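Local coordinates for uncharacterized protein (Deinococcus radiodurans, PDB 3NQN), which is of unknown function but binds calcium ions and belongs to a family grouped with the Bet v 1-like proteins, at residues L12-P15 against A19-L22. Residues are numbered along the deposited sequence; the frame is centred on the assembly and turned at random.
Sequences LRHP and AAAL
The imidazole of H14 lies against the first turn of helix 18-26, a worked example of how a flat side chain can receive a helix through two consecutive alanines. The interaction with A20 is a CH-pi contact: its CB stands over one ring face, 4.0 Å from the centroid of the H14 imidazole and 26° off the ring normal. The methyl is displaced toward the rim, where A20 CB comes within 3.6 Å of H14 CE1. The amide N of A21 shares this face, 3.9 Å above the plane of the H14 ring and also toward its rim.

Van der Waals packing adds to this: H14 CB and A21 CB are 3.7 Å apart, and H14 CD2 rests 3.8 Å from A21 CA. With CG anti to the backbone N (chi1 -167°), the ring extends from the backbone toward the helix. In the fold this is the turn that leads from edge strand 5-13 of the antiparallel sheet directly into helix 18-26, a strand-to-helix step consistent with the Bet v 1-like clan.

No hydrogen bond joins 12-15 to 19-22; the ring's polar partner is nearby, H14 ND1 being hydrogen-bonded to the backbone N of H16, which should help to set the rotation of the ring. An alanine in place of H14 is likely to leave the A20 methyl without its aromatic face and the H16 amide without this acceptor. M105 of the neighbouring strand touches both H14 and A21, while L155 and P156 of the C-terminal tail also meet the histidine.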
loop_
_atom_site.group_PDB
_atom_site.type_symbol
_atom_site.label_atom_id
_atom_site.label_comp_id
_atom_site.label_asym_id
_atom_site.label_seq_id
_atom_site.Cartn_x
_atom_site.Cartn_y
_atom_site.Cartn_z
ATOM N N LEU A 12 20.262 -23.734 13.282
ATOM C CA LEU A 12 21.495 -23.092 12.789
ATOM C C LEU A 12 22.404 -22.870 13.964
ATOM O O LEU A 12 21.938 -22.527 15.045
ATOM C CB LEU A 12 21.212 -21.701 12.215
ATOM C CG LEU A 12 20.430 -21.531 10.941
ATOM C CD1 LEU A 12 20.237 -20.033 10.678
ATOM C CD2 LEU A 12 21.167 -22.207 9.775
ATOM N N ARG A 13 23.704 -22.992 13.747
ATOM C CA ARG A 13 24.673 -22.746 14.796
ATOM C C ARG A 13 25.251 -21.339 14.683
ATOM O O ARG A 13 25.659 -20.908 13.605
ATOM C CB ARG A 13 25.799 -23.780 14.740
ATOM C CG ARG A 13 26.918 -23.536 15.755
ATOM C CD ARG A 13 27.497 -24.843 16.242
ATOM N NE ARG A 13 28.720 -24.664 17.010
ATOM C CZ ARG A 13 29.070 -25.439 18.027
ATOM N NH1 ARG A 13 28.248 -26.392 18.439
ATOM N NH2 ARG A 13 30.213 -25.227 18.669
ATOM N N HIS A 14 25.259 -20.609 15.790
ATOM C CA HIS A 14 25.884 -19.298 15.793
ATOM C C HIS A 14 27.374 -19.558 16.031
ATOM O O HIS A 14 27.726 -20.174 17.011
ATOM C CB HIS A 14 25.315 -18.407 16.911
ATOM C CG HIS A 14 25.696 -16.966 16.781
ATOM N ND1 HIS A 14 27.003 -16.527 16.873
ATOM C CD2 HIS A 14 24.945 -15.862 16.571
ATOM C CE1 HIS A 14 27.036 -15.219 16.708
ATOM N NE2 HIS A 14 25.803 -14.789 16.529
ATOM N N PRO A 15 28.243 -19.101 15.124
ATOM C CA PRO A 15 29.698 -19.324 15.258
ATOM C C PRO A 15 30.361 -18.760 16.528
ATOM O O PRO A 15 31.456 -19.184 16.871
ATOM C CB PRO A 15 30.284 -18.610 14.026
ATOM C CG PRO A 15 29.160 -18.437 13.092
ATOM C CD PRO A 15 27.915 -18.331 13.911
ATOM N N ALA A 19 26.039 -17.019 24.381
ATOM C CA ALA A 19 25.707 -15.632 24.711
ATOM C C ALA A 19 25.392 -14.846 23.448
ATOM O O ALA A 19 24.401 -14.103 23.387
ATOM C CB ALA A 19 26.873 -14.954 25.502
ATOM N N ALA A 20 26.218 -15.025 22.427
ATOM C CA ALA A 20 26.028 -14.325 21.171
ATOM C C ALA A 20 24.729 -14.778 20.470
ATOM O O ALA A 20 24.024 -13.960 19.873
ATOM C CB ALA A 20 27.212 -14.538 20.269
ATOM N N ALA A 21 24.445 -16.082 20.517
ATOM C CA ALA A 21 23.247 -16.630 19.893
ATOM C C ALA A 21 21.986 -16.063 20.573
ATOM O O ALA A 21 21.045 -15.672 19.902
ATOM C CB ALA A 21 23.264 -18.175 19.954
ATOM N N LEU A 22 22.007 -15.981 21.904
ATOM C CA LEU A 22 20.901 -15.359 22.672
ATOM C C LEU A 22 20.692 -13.908 22.255
ATOM O O LEU A 22 19.565 -13.481 22.039
ATOM C CB LEU A 22 21.188 -15.406 24.175
ATOM C CG LEU A 22 20.657 -16.553 24.993
ATOM C CD1 LEU A 22 21.233 -16.481 26.422
ATOM C CD2 LEU A 22 19.134 -16.513 25.024
#